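Local structure of 2-oxoglutarate (2OG) and Fe(II)-dependent oxygenase superfamily protein (Arabidopsis thaliana, 6KWA) at residues C28-N33 with D201-T206; Y56-R61 with Q101-A106; I151-F156 with A235-S240; L175-D180 with L207-G212. The protein probably catalyses the irreversible, 2-oxoglutarate-dependent oxidation of the auxin indole-3-acetic acid to inactive 2-oxoindole-3-acetic acid, helping to keep auxin levels in balance. One frame throughout, in Å; residues are numbered along the deposited sequence.

Interaction 1: C28-N33 with D201-T206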
loop_
_atom_site.group_PDB
_atom_site.type_symbol
_atom_site.label_atom_id
_atom_site.label_comp_id
_atom_site.label_asym_id
_atom_site.label_seq_id
_atom_site.Cartn_x
_atom_site.Cartn_y
_atom_site.Cartn_z
ATOM N N CYS A 28 -7.645 7.877 -2.943
ATOM C CA CYS A 28 -6.671 7.785 -1.878
ATOM C C CYS A 28 -7.077 8.645 -0.716
ATOM O O CYS A 28 -7.892 9.556 -0.860
ATOM C CB CYS A 28 -5.281 8.211 -2.390
ATOM S SG CYS A 28 -5.266 9.887 -3.094
ATOM N N PHE A 29 -6.506 8.350 0.440
ATOM C CA PHE A 29 -6.712 9.173 1.620
ATOM C C PHE A 29 -5.690 8.823 2.665
ATOM O O PHE A 29 -5.156 7.731 2.680
ATOM C CB PHE A 29 -8.136 9.025 2.176
ATOM C CG PHE A 29 -8.534 7.626 2.491
ATOM C CD1 PHE A 29 -8.432 7.128 3.781
ATOM C CD2 PHE A 29 -9.059 6.809 1.496
ATOM C CE1 PHE A 29 -8.824 5.841 4.068
ATOM C CE2 PHE A 29 -9.431 5.504 1.775
ATOM C CZ PHE A 29 -9.335 5.021 3.075
ATOM N N ARG A 30 -5.487 9.748 3.584
ATOM C CA ARG A 30 -4.575 9.549 4.686
ATOM C C ARG A 30 -5.419 9.069 5.865
ATOM O O ARG A 30 -6.594 9.424 5.946
ATOM C CB ARG A 30 -3.868 10.882 4.982
ATOM C CG ARG A 30 -2.616 10.838 5.852
ATOM C CD ARG A 30 -2.006 12.270 5.995
ATOM N NE ARG A 30 -1.115 12.648 4.896
ATOM C CZ ARG A 30 -1.344 13.624 4.016
ATOM N NH1 ARG A 30 -2.449 14.363 4.080
ATOM N NH2 ARG A 30 -0.444 13.877 3.068
ATOM N N VAL A 31 -4.873 8.222 6.734
ATOM C CA VAL A 31 -5.572 7.902 7.968
ATOM C C VAL A 31 -4.735 8.335 9.171
ATOM O O VAL A 31 -3.494 8.259 9.166
ATOM C CB VAL A 31 -5.944 6.405 8.096
ATOM C CG1 VAL A 31 -7.048 6.065 7.091
ATOM C CG2 VAL A 31 -4.728 5.472 7.926
ATOM N N ILE A 32 -5.439 8.847 10.180
ATOM C CA ILE A 32 -4.873 9.147 11.491
ATOM C C ILE A 32 -5.664 8.373 12.522
ATOM O O ILE A 32 -6.771 7.890 12.231
ATOM C CB ILE A 32 -4.952 10.645 11.829
ATOM C CG1 ILE A 32 -6.404 11.126 11.696
ATOM C CG2 ILE A 32 -4.024 11.447 10.946
ATOM C CD1 ILE A 32 -6.628 12.560 12.143
ATOM N N ASN A 33 -5.094 8.249 13.718
ATOM C CA ASN A 33 -5.653 7.414 14.780
ATOM C C ASN A 33 -5.999 6.035 14.256
ATOM O O ASN A 33 -7.054 5.480 14.556
ATOM C CB ASN A 33 -6.879 8.095 15.394
ATOM C CG ASN A 33 -6.590 9.530 15.830
ATOM O OD1 ASN A 33 -5.440 9.891 16.119
ATOM N ND2 ASN A 33 -7.627 10.365 15.841
ATOM N N ASP A 201 2.077 14.370 1.074
ATOM C CA ASP A 201 3.192 14.607 1.980
ATOM C C ASP A 201 3.149 13.611 3.127
ATOM O O ASP A 201 2.070 13.238 3.581
ATOM C CB ASP A 201 3.148 16.041 2.513
ATOM C CG ASP A 201 3.339 17.083 1.410
ATOM O OD1 ASP A 201 4.036 16.800 0.412
ATOM O OD2 ASP A 201 2.746 18.171 1.526
ATOM N N PRO A 202 4.326 13.145 3.580
ATOM C CA PRO A 202 4.415 12.174 4.685
ATOM C C PRO A 202 4.179 12.797 6.060
ATOM O O PRO A 202 5.149 13.085 6.759
ATOM C CB PRO A 202 5.850 11.663 4.572
ATOM C CG PRO A 202 6.597 12.843 4.065
ATOM C CD PRO A 202 5.658 13.578 3.124
ATOM N N LEU A 203 2.928 12.952 6.476
ATOM C CA LEU A 203 2.642 13.539 7.787
ATOM C C LEU A 203 2.922 12.506 8.895
ATOM O O LEU A 203 2.409 11.377 8.856
ATOM C CB LEU A 203 1.204 14.039 7.816
ATOM C CG LEU A 203 0.983 15.168 6.794
ATOM C CD1 LEU A 203 -0.423 15.753 6.871
ATOM C CD2 LEU A 203 2.028 16.278 6.884
ATOM N N PRO A 204 3.752 12.872 9.890
ATOM C CA PRO A 204 4.219 11.845 10.852
ATOM C C PRO A 204 3.095 11.095 11.596
ATOM O O PRO A 204 2.013 11.633 11.833
ATOM C CB PRO A 204 5.059 12.658 11.840
ATOM C CG PRO A 204 5.509 13.872 11.052
ATOM C CD PRO A 204 4.394 14.184 10.099
ATOM N N ASN A 205 3.396 9.857 11.985
ATOM C CA ASN A 205 2.411 8.877 12.478
ATOM C C ASN A 205 1.112 8.736 11.685
ATOM O O ASN A 205 0.082 8.351 12.248
ATOM C CB ASN A 205 1.994 9.204 13.919
ATOM C CG ASN A 205 3.145 9.628 14.791
ATOM O OD1 ASN A 205 4.240 9.060 14.734
ATOM N ND2 ASN A 205 2.895 10.620 15.636
ATOM N N THR A 206 1.164 8.881 10.371
ATOM C CA THR A 206 -0.056 8.705 9.591
ATOM C C THR A 206 0.307 7.678 8.545
ATOM O O THR A 206 1.501 7.415 8.311
ATOM C CB THR A 206 -0.528 10.007 8.905
ATOM O OG1 THR A 206 0.402 10.390 7.880
ATOM C CG2 THR A 206 -0.670 11.125 9.926
#
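Arg-30 reaches out of its strand to the loop 201-206 and makes the polar part of this contact. Its NH2 donates to the backbone O of Asp-201 over 2.6 Å, arriving in the carbonyl plane on a lone pair, although the acceptor lies somewhat out of the guanidinium plane and the bond is bent (N-H...O 144°). The first part of the side chain runs straight out, and a bend at chi3 (-85°) then turns the guanidinium along the loop. NH1 of the same group is hydrogen-bonded to Thr-4 OG1, so the arginine bridges the loop and strand 4-6. Arginine suits the place because several N-H groups at the end of a long chain can serve a loop carbonyl and a strand hydroxyl together.

The 28-32 strand lies between strands 4-6 and 207-211 in the larger sheet of the double-stranded beta-helix (jelly-roll) fold, and the loop 201-206 leads into strand 207-211. The contact therefore joins the N-terminal region to the catalytic core domain.

Van der Waals contacts and one CA-H...O contact complete the interface. Leu-203 crosses the arginine at about a right angle and sets CD1 over one face of the guanidinium, 3.7 Å from CZ of Arg-30. The aliphatic part of the arginine instead passes Thr-206, with CD 3.6 Å from Thr-206 OG1. On the other branch of this threonine, CG2 lies 3.5 Å from CG2 of Ile-32, two beta-branched side chains side by side and pointing the same way. Thr-206 CA also makes a CA-H...O contact of 3.5 Å with Val-31 O.

Interaction 2: Y56-R61 with Q101-A106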
loop_
_atom_site.group_PDB
_atom_site.type_symbol
_atom_site.label_atom_id
_atom_site.label_comp_id
_atom_site.label_asym_id
_atom_site.label_seq_id
_atom_site.Cartn_x
_atom_site.Cartn_y
_atom_site.Cartn_z
ATOM N N TYR A 56 24.412 -8.534 -0.574
ATOM C CA TYR A 56 23.657 -8.706 -1.797
ATOM C C TYR A 56 23.210 -10.143 -2.013
ATOM O O TYR A 56 22.087 -10.417 -2.447
ATOM C CB TYR A 56 24.498 -8.233 -2.967
ATOM C CG TYR A 56 23.783 -8.146 -4.288
ATOM C CD1 TYR A 56 22.987 -7.044 -4.595
ATOM C CD2 TYR A 56 23.926 -9.146 -5.243
ATOM C CE1 TYR A 56 22.342 -6.941 -5.829
ATOM C CE2 TYR A 56 23.288 -9.053 -6.481
ATOM C CZ TYR A 56 22.499 -7.956 -6.760
ATOM O OH TYR A 56 21.874 -7.869 -7.968
ATOM N N GLU A 57 24.091 -11.067 -1.683
ATOM C CA GLU A 57 23.848 -12.455 -2.013
ATOM C C GLU A 57 22.804 -13.030 -1.042
ATOM O O GLU A 57 22.095 -13.991 -1.361
ATOM C CB GLU A 57 25.186 -13.195 -2.029
ATOM C CG GLU A 57 25.199 -14.468 -2.868
ATOM C CD GLU A 57 26.631 -14.821 -3.326
ATOM O OE1 GLU A 57 27.532 -13.947 -3.189
ATOM O OE2 GLU A 57 26.842 -15.925 -3.890
ATOM N N VAL A 58 22.656 -12.374 0.105
ATOM C CA VAL A 58 21.554 -12.670 1.010
ATOM C C VAL A 58 20.222 -12.118 0.431
ATOM O O VAL A 58 19.220 -12.842 0.342
ATOM C CB VAL A 58 21.785 -12.056 2.406
ATOM C CG1 VAL A 58 20.521 -12.204 3.274
ATOM C CG2 VAL A 58 22.995 -12.702 3.096
ATOM N N LYS A 59 20.225 -10.860 -0.014
ATOM C CA LYS A 59 19.001 -10.250 -0.547
ATOM C C LYS A 59 18.442 -11.002 -1.738
ATOM O O LYS A 59 17.228 -11.162 -1.839
ATOM C CB LYS A 59 19.243 -8.797 -0.920
ATOM C CG LYS A 59 19.468 -7.918 0.299
ATOM C CD LYS A 59 19.500 -6.424 -0.033
ATOM C CE LYS A 59 20.835 -5.961 -0.636
ATOM N NZ LYS A 59 20.922 -4.446 -0.639
ATOM N N VAL A 60 19.317 -11.531 -2.592
ATOM C CA VAL A 60 18.871 -12.239 -3.802
ATOM C C VAL A 60 18.143 -13.535 -3.451
ATOM O O VAL A 60 17.433 -14.113 -4.293
ATOM C CB VAL A 60 20.063 -12.541 -4.764
ATOM C CG1 VAL A 60 19.576 -13.134 -6.088
ATOM C CG2 VAL A 60 20.839 -11.263 -5.069
ATOM N N ARG A 61 18.303 -13.976 -2.203
ATOM C CA ARG A 61 17.600 -15.145 -1.672
ATOM C C ARG A 61 16.096 -14.857 -1.434
ATOM O O ARG A 61 15.294 -15.786 -1.268
ATOM C CB ARG A 61 18.278 -15.601 -0.377
ATOM C CG ARG A 61 19.580 -16.369 -0.587
ATOM C CD ARG A 61 20.459 -16.457 0.688
ATOM N NE ARG A 61 19.753 -16.750 1.934
ATOM C CZ ARG A 61 20.356 -16.812 3.125
ATOM N NH1 ARG A 61 19.649 -17.089 4.213
ATOM N NH2 ARG A 61 21.675 -16.618 3.222
ATOM N N GLN A 101 15.111 -16.070 4.993
ATOM C CA GLN A 101 15.850 -15.635 3.798
ATOM C C GLN A 101 16.769 -14.432 4.058
ATOM O O GLN A 101 17.873 -14.359 3.520
ATOM C CB GLN A 101 14.887 -15.292 2.633
ATOM C CG GLN A 101 14.145 -16.493 2.009
ATOM C CD GLN A 101 13.082 -16.100 0.973
ATOM O OE1 GLN A 101 12.683 -14.943 0.867
ATOM N NE2 GLN A 101 12.612 -17.074 0.217
ATOM N N LEU A 102 16.306 -13.474 4.855
ATOM C CA LEU A 102 17.056 -12.232 5.043
ATOM C C LEU A 102 17.900 -12.240 6.305
ATOM O O LEU A 102 18.514 -11.212 6.659
ATOM C CB LEU A 102 16.105 -11.043 5.081
ATOM C CG LEU A 102 15.738 -10.388 3.761
ATOM C CD1 LEU A 102 16.959 -9.874 3.022
ATOM C CD2 LEU A 102 14.970 -11.365 2.920
ATOM N N GLU A 103 17.916 -13.396 6.974
ATOM C CA GLU A 103 18.658 -13.580 8.217
ATOM C C GLU A 103 18.264 -12.487 9.176
ATOM O O GLU A 103 19.105 -11.744 9.700
ATOM C CB GLU A 103 20.161 -13.570 7.983
ATOM C CG GLU A 103 20.563 -14.637 6.994
ATOM C CD GLU A 103 22.025 -14.560 6.598
ATOM O OE1 GLU A 103 22.699 -13.558 6.951
ATOM O OE2 GLU A 103 22.480 -15.500 5.905
ATOM N N ALA A 104 16.962 -12.372 9.375
ATOM C CA ALA A 104 16.459 -11.424 10.334
ATOM C C ALA A 104 16.928 -11.875 11.709
ATOM O O ALA A 104 16.950 -13.068 12.021
ATOM C CB ALA A 104 14.931 -11.337 10.273
ATOM N N SER A 105 17.332 -10.917 12.522
ATOM C CA SER A 105 17.573 -11.197 13.904
ATOM C C SER A 105 16.261 -11.634 14.557
ATOM O O SER A 105 15.188 -11.519 13.952
ATOM C CB SER A 105 18.140 -9.953 14.568
ATOM O OG SER A 105 17.123 -8.988 14.773
ATOM N N ALA A 106 16.341 -12.116 15.793
ATOM C CA ALA A 106 15.165 -12.536 16.547
ATOM C C ALA A 106 14.177 -11.378 16.726
ATOM O O ALA A 106 12.977 -11.549 16.565
ATOM C CB ALA A 106 15.579 -13.112 17.925
#
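A bend at chi3 (43°) folds the end of Arg-61 across to Glu-103, whose chain, extended beyond CG, carries its carboxylate out to meet it. In the resulting salt bridge Arg-61 NH2 donates to Glu-103 OE2 over 3.0 Å. It is not a coplanar, two-pronged pairing: the two flat groups are turned 67° apart, and NH2 comes to OE2 from above the carboxylate plane. Over one face of this guanidinium lies the backbone O of Gln-101, 3.5 Å from Arg-61 CZ, a carbonyl facing a cationic group without a hydrogen bond.

Gln-101 sends its side chain back past the arginine's backbone, with CD 3.2 Å from Arg-61 O, and its OE1 is bonded to Asn-62 ND2. Val-58 fills the angle between the two segments: CG1 rests 3.4 Å from Gln-101 O, while CG2 faces the Glu-103 carboxylate. Leu-102 turns CD1 to within 4.1 Å of Lys-59 CA; branched apolar side chains thus lie on the buried side, and the charged pair on the exposed one.

Glu-103, the first residue to leave helix 92-101, takes positive phi in a Schellman motif, after which Ser-105 caps the start of helix 106-133. The contact thus sets the short helix 56-59 against the turn between these helices. Lys-59 starts out away from the turn, and its NZ forms a salt bridge with Glu-82 of strand 81-87.

Interaction 3: I151-F156 with A235-S240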
loop_
_atom_site.group_PDB
_atom_site.type_symbol
_atom_site.label_atom_id
_atom_site.label_comp_id
_atom_site.label_asym_id
_atom_site.label_seq_id
_atom_site.Cartn_x
_atom_site.Cartn_y
_atom_site.Cartn_z
ATOM N N ILE A 151 8.918 -3.698 0.792
ATOM C CA ILE A 151 9.646 -2.589 1.393
ATOM C C ILE A 151 10.568 -2.039 0.334
ATOM O O ILE A 151 11.143 -2.777 -0.475
ATOM C CB ILE A 151 10.432 -3.002 2.636
ATOM C CG1 ILE A 151 11.452 -4.093 2.318
ATOM C CG2 ILE A 151 9.473 -3.493 3.718
ATOM C CD1 ILE A 151 12.202 -4.604 3.553
ATOM N N ASN A 152 10.713 -0.728 0.338
ATOM C CA ASN A 152 11.341 -0.058 -0.761
ATOM C C ASN A 152 12.472 0.832 -0.281
ATOM O O ASN A 152 12.357 1.423 0.788
ATOM C CB ASN A 152 10.286 0.784 -1.487
ATOM C CG ASN A 152 9.000 -0.008 -1.769
ATOM O OD1 ASN A 152 8.984 -0.892 -2.622
ATOM N ND2 ASN A 152 7.925 0.306 -1.039
ATOM N N LYS A 153 13.552 0.911 -1.070
ATOM C CA LYS A 153 14.669 1.841 -0.834
ATOM C C LYS A 153 14.875 2.696 -2.073
ATOM O O LYS A 153 15.205 2.170 -3.148
ATOM C CB LYS A 153 15.962 1.094 -0.502
ATOM C CG LYS A 153 17.204 1.983 -0.365
ATOM C CD LYS A 153 18.363 1.255 0.335
ATOM C CE LYS A 153 19.723 1.833 -0.006
ATOM N NZ LYS A 153 20.738 1.300 0.964
ATOM N N TYR A 154 14.641 3.999 -1.958
ATOM C CA TYR A 154 14.847 4.892 -3.107
ATOM C C TYR A 154 16.182 5.582 -2.953
ATOM O O TYR A 154 16.462 6.147 -1.884
ATOM C CB TYR A 154 13.724 5.949 -3.237
ATOM C CG TYR A 154 12.411 5.303 -3.430
ATOM C CD1 TYR A 154 11.962 5.018 -4.706
ATOM C CD2 TYR A 154 11.648 4.903 -2.339
ATOM C CE1 TYR A 154 10.778 4.375 -4.894
ATOM C CE2 TYR A 154 10.459 4.247 -2.516
ATOM C CZ TYR A 154 10.032 3.994 -3.785
ATOM O OH TYR A 154 8.844 3.346 -3.907
ATOM N N HIS A 155 16.989 5.546 -4.001
ATOM C CA HIS A 155 18.213 6.276 -3.960
ATOM C C HIS A 155 18.265 7.418 -4.983
ATOM O O HIS A 155 18.411 7.183 -6.188
ATOM C CB HIS A 155 19.372 5.337 -4.221
ATOM C CG HIS A 155 20.706 6.026 -4.139
ATOM N ND1 HIS A 155 21.808 5.583 -4.843
ATOM C CD2 HIS A 155 21.095 7.137 -3.463
ATOM C CE1 HIS A 155 22.826 6.388 -4.568
ATOM N NE2 HIS A 155 22.427 7.332 -3.730
ATOM N N PHE A 156 18.091 8.654 -4.535
ATOM C CA PHE A 156 18.120 9.815 -5.438
ATOM C C PHE A 156 19.468 10.533 -5.337
ATOM O O PHE A 156 19.906 10.894 -4.249
ATOM C CB PHE A 156 16.942 10.760 -5.106
ATOM C CG PHE A 156 15.595 10.105 -5.284
ATOM C CD1 PHE A 156 15.343 9.316 -6.398
ATOM C CD2 PHE A 156 14.617 10.206 -4.312
ATOM C CE1 PHE A 156 14.136 8.699 -6.560
ATOM C CE2 PHE A 156 13.406 9.580 -4.472
ATOM C CZ PHE A 156 13.169 8.825 -5.603
ATOM N N ALA A 235 18.400 15.055 -3.446
ATOM C CA ALA A 235 19.296 13.900 -3.532
ATOM C C ALA A 235 19.457 13.274 -2.154
ATOM O O ALA A 235 20.193 13.769 -1.299
ATOM C CB ALA A 235 20.646 14.297 -4.103
ATOM N N THR A 236 18.714 12.197 -1.934
ATOM C CA THR A 236 18.666 11.576 -0.624
ATOM C C THR A 236 18.276 10.082 -0.672
ATOM O O THR A 236 17.990 9.527 -1.747
ATOM C CB THR A 236 17.695 12.358 0.279
ATOM O OG1 THR A 236 17.860 11.945 1.640
ATOM C CG2 THR A 236 16.265 12.108 -0.153
ATOM N N MET A 237 18.274 9.446 0.501
ATOM C CA MET A 237 17.815 8.070 0.650
ATOM C C MET A 237 16.417 8.106 1.226
ATOM O O MET A 237 16.124 8.907 2.105
ATOM C CB MET A 237 18.734 7.256 1.558
ATOM C CG MET A 237 20.079 6.928 0.953
ATOM S SD MET A 237 19.980 5.602 -0.259
ATOM C CE MET A 237 21.726 5.287 -0.526
ATOM N N ARG A 238 15.542 7.266 0.700
ATOM C CA ARG A 238 14.147 7.288 1.105
ATOM C C ARG A 238 13.684 5.830 1.286
ATOM O O ARG A 238 14.034 4.961 0.483
ATOM C CB ARG A 238 13.342 8.069 0.060
ATOM C CG ARG A 238 11.846 8.120 0.219
ATOM C CD ARG A 238 11.269 9.045 -0.863
ATOM N NE ARG A 238 9.815 9.151 -0.762
ATOM C CZ ARG A 238 8.975 8.224 -1.207
ATOM N NH1 ARG A 238 9.452 7.125 -1.763
ATOM N NH2 ARG A 238 7.662 8.378 -1.080
ATOM N N TYR A 239 12.981 5.546 2.375
ATOM C CA TYR A 239 12.508 4.199 2.655
ATOM C C TYR A 239 11.001 4.209 2.829
ATOM O O TYR A 239 10.488 5.072 3.508
ATOM C CB TYR A 239 13.155 3.661 3.923
ATOM C CG TYR A 239 14.667 3.560 3.847
ATOM C CD1 TYR A 239 15.285 2.416 3.356
ATOM C CD2 TYR A 239 15.470 4.624 4.250
ATOM C CE1 TYR A 239 16.651 2.330 3.272
ATOM C CE2 TYR A 239 16.852 4.544 4.183
ATOM C CZ TYR A 239 17.439 3.397 3.695
ATOM O OH TYR A 239 18.810 3.305 3.615
ATOM N N SER A 240 10.289 3.269 2.225
ATOM C CA SER A 240 8.832 3.196 2.401
ATOM C C SER A 240 8.419 1.750 2.592
ATOM O O SER A 240 9.111 0.810 2.138
ATOM C CB SER A 240 8.085 3.835 1.234
ATOM O OG SER A 240 8.097 2.999 0.098
#
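Asn-152 and Ser-240 face each other in a hydrogen-bonded antiparallel pair, and their side chains bond as well. Ser-240 holds OG between its backbone N and carbonyl carbon (chi1 76°), where Asn-152 ND2 donates to it over 2.9 Å; Asn-152 OD1 is taken by Tyr-81 OH. Next along the same face come Tyr-154 and Arg-238, again a hydrogen-bonded pair. The arginine is extended from CG to NE, and only the last torsion turns the guanidinium, bringing NH1 over the ring 3.1 Å from Tyr-154 CE2. The two planes stand 65° apart, so the guanidinium turns its own edge, through NH1, to the face of the ring near CD2 and CE2. Its NH2 forms a salt bridge with Asp-180.

On the other face, Lys-153 runs fully extended alongside Tyr-239, its CD 3.6 Å from Tyr-239 CE1. Met-237, bent at chi2, places CE over the His-155 ring in a CH-pi contact, 3.8 Å from the centroid; a flexible thioether adapts easily to such a face.

Asn-152, Tyr-154, Arg-238 and Ser-240 all bind 2-oxoglutarate, which is absent here. With Arg-238 and Ser-240 spaced as Arg-X-Ser, this is the cosubstrate pocket of plant 2-oxoglutarate-dependent oxygenases, on the jelly-roll's major sheet.

Interaction 4: L175-D180 with L207-G212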
loop_
_atom_site.group_PDB
_atom_site.type_symbol
_atom_site.label_atom_id
_atom_site.label_comp_id
_atom_site.label_asym_id
_atom_site.label_seq_id
_atom_site.Cartn_x
_atom_site.Cartn_y
_atom_site.Cartn_z
ATOM N N LEU A 175 -6.406 -2.505 -2.398
ATOM C CA LEU A 175 -6.098 -1.404 -1.510
ATOM C C LEU A 175 -4.637 -1.436 -1.062
ATOM O O LEU A 175 -4.122 -2.487 -0.765
ATOM C CB LEU A 175 -7.051 -1.536 -0.320
ATOM C CG LEU A 175 -7.065 -0.808 1.002
ATOM C CD1 LEU A 175 -8.422 -1.137 1.617
ATOM C CD2 LEU A 175 -5.947 -1.342 1.895
ATOM N N THR A 176 -3.996 -0.283 -0.932
ATOM C CA THR A 176 -2.598 -0.263 -0.515
ATOM C C THR A 176 -2.415 0.608 0.731
ATOM O O THR A 176 -2.952 1.700 0.799
ATOM C CB THR A 176 -1.682 0.259 -1.644
ATOM O OG1 THR A 176 -1.808 -0.596 -2.787
ATOM C CG2 THR A 176 -0.217 0.294 -1.184
ATOM N N ILE A 177 -1.675 0.115 1.720
ATOM C CA ILE A 177 -1.359 0.926 2.901
ATOM C C ILE A 177 0.115 1.306 2.863
ATOM O O ILE A 177 0.982 0.442 2.859
ATOM C CB ILE A 177 -1.700 0.180 4.214
ATOM C CG1 ILE A 177 -3.190 -0.186 4.205
ATOM C CG2 ILE A 177 -1.315 1.019 5.443
ATOM C CD1 ILE A 177 -3.702 -0.805 5.425
ATOM N N LEU A 178 0.403 2.605 2.802
ATOM C CA LEU A 178 1.791 3.021 2.642
ATOM C C LEU A 178 2.277 3.746 3.891
ATOM O O LEU A 178 1.723 4.777 4.268
ATOM C CB LEU A 178 1.948 3.935 1.400
ATOM C CG LEU A 178 3.378 4.455 1.129
ATOM C CD1 LEU A 178 4.250 3.350 0.519
ATOM C CD2 LEU A 178 3.377 5.658 0.214
ATOM N N GLN A 179 3.325 3.216 4.513
ATOM C CA GLN A 179 4.064 3.949 5.539
ATOM C C GLN A 179 5.212 4.629 4.802
ATOM O O GLN A 179 6.163 3.972 4.384
ATOM C CB GLN A 179 4.572 3.015 6.659
ATOM C CG GLN A 179 5.372 3.721 7.775
ATOM C CD GLN A 179 5.909 2.761 8.834
ATOM O OE1 GLN A 179 5.328 1.717 9.084
ATOM N NE2 GLN A 179 7.049 3.100 9.425
ATOM N N ASP A 180 5.098 5.932 4.584
ATOM C CA ASP A 180 6.027 6.616 3.705
ATOM C C ASP A 180 7.176 7.150 4.579
ATOM O O ASP A 180 7.105 7.058 5.785
ATOM C CB ASP A 180 5.319 7.742 2.959
ATOM C CG ASP A 180 6.088 8.212 1.743
ATOM O OD1 ASP A 180 7.206 7.714 1.530
ATOM O OD2 ASP A 180 5.598 9.111 1.019
ATOM N N LEU A 207 -0.710 7.079 7.944
ATOM C CA LEU A 207 -0.520 6.137 6.842
ATOM C C LEU A 207 -1.286 6.661 5.609
ATOM O O LEU A 207 -2.312 7.320 5.756
ATOM C CB LEU A 207 -0.994 4.736 7.252
ATOM C CG LEU A 207 -0.219 4.104 8.412
ATOM C CD1 LEU A 207 -0.951 2.949 9.036
ATOM C CD2 LEU A 207 1.171 3.645 7.956
ATOM N N ALA A 208 -0.776 6.388 4.407
ATOM C CA ALA A 208 -1.432 6.790 3.169
ATOM C C ALA A 208 -2.165 5.589 2.577
ATOM O O ALA A 208 -1.588 4.513 2.410
ATOM C CB ALA A 208 -0.408 7.333 2.190
ATOM N N ILE A 209 -3.435 5.766 2.260
ATOM C CA ILE A 209 -4.207 4.672 1.699
ATOM C C ILE A 209 -4.474 5.028 0.277
ATOM O O ILE A 209 -4.805 6.163 -0.009
ATOM C CB ILE A 209 -5.554 4.467 2.415
ATOM C CG1 ILE A 209 -5.380 4.539 3.926
ATOM C CG2 ILE A 209 -6.191 3.163 1.989
ATOM C CD1 ILE A 209 -4.513 3.491 4.479
ATOM N N ASN A 210 -4.370 4.071 -0.624
ATOM C CA ASN A 210 -4.845 4.352 -1.958
ATOM C C ASN A 210 -5.473 3.108 -2.510
ATOM O O ASN A 210 -5.177 1.998 -2.066
ATOM C CB ASN A 210 -3.724 4.829 -2.875
ATOM C CG ASN A 210 -2.819 3.726 -3.256
ATOM O OD1 ASN A 210 -1.833 3.474 -2.573
ATOM N ND2 ASN A 210 -3.173 2.993 -4.311
ATOM N N LEU A 211 -6.361 3.293 -3.473
ATOM C CA LEU A 211 -7.080 2.161 -4.035
ATOM C C LEU A 211 -6.404 1.784 -5.349
ATOM O O LEU A 211 -5.692 2.604 -5.919
ATOM C CB LEU A 211 -8.562 2.524 -4.216
ATOM C CG LEU A 211 -9.331 2.600 -2.888
ATOM C CD1 LEU A 211 -9.058 3.875 -2.087
ATOM C CD2 LEU A 211 -10.808 2.456 -3.154
ATOM N N GLY A 212 -6.558 0.535 -5.787
ATOM C CA GLY A 212 -5.934 0.078 -7.018
ATOM C C GLY A 212 -6.923 -0.489 -8.038
ATOM O O GLY A 212 -8.157 -0.410 -7.861
#
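Thr-176 and Asn-210 form one hydrogen-bonded pair, and Leu-178 and Ala-208 the next, of two antiparallel strands in the major sheet of the double-stranded beta-helix. All four backbone donors are matched across the contact. Thr-176 N gives to Asn-210 O at 2.8 Å, and Asn-210 N returns a bond to Thr-176 O. Leu-178 N reaches Ala-208 O, and Ala-208 N reaches Leu-178 O in a nearly straight bond (176°). Residues between them turn their polar backbone atoms outward: Ile-177 bonds to Ser-243 of one flanking strand, and Ile-209 to Phe-29 of the other.

Buried polar side chains are also provided for. Thr-176 OG1 and Asn-210 ND2 both bond to OD2 of Asp-171, a ligand of the bound magnesium, so these two are second-shell residues that probably help to orient the carboxylate. Gln-179 joins OE1 to Tyr-115 OH and NE2 to Met-41 O.

On the face away from Thr-176 and Asn-210, isoleucine and leucine suit a buried surface packed on helix 106-133, being bulky and wholly apolar. There Ile-177 CG1 meets Ile-209 CD1 at 3.9 Å, and Leu-207 CD2 lies 3.7 Å from Gln-179 CB.

With CG held between its backbone N and carbonyl carbon (chi1 73°), Asn-210 sets OD1 3.3 Å from Thr-176 CB, and its ND2 also donates to Leu-211 O over 3.0 Å from well above that carbonyl's plane.

From the N terminus, strand 28-32 opens the longest loop, which interaction 1 closes only at 201-206. Interaction 2 is nested inside it, closing the shorter loop from 56-61 to 101-106, and lies remote, its centre about 30 Å from that of interaction 1. Interaction 3 then opens at 151-156, after interaction 2 has closed, and ends at 235-240, with interaction 4 nested inside. Interactions 3 and 4 both cross interaction 1 along the chain. In space, strands 28-32, 207-211, 175-179 and 237-245 are successive neighbours in one sheet, so interactions 1, 4 and 3 follow each other across it. Interaction 2 joins helix 56-59 to the turn between helices 92-101 and 106-133.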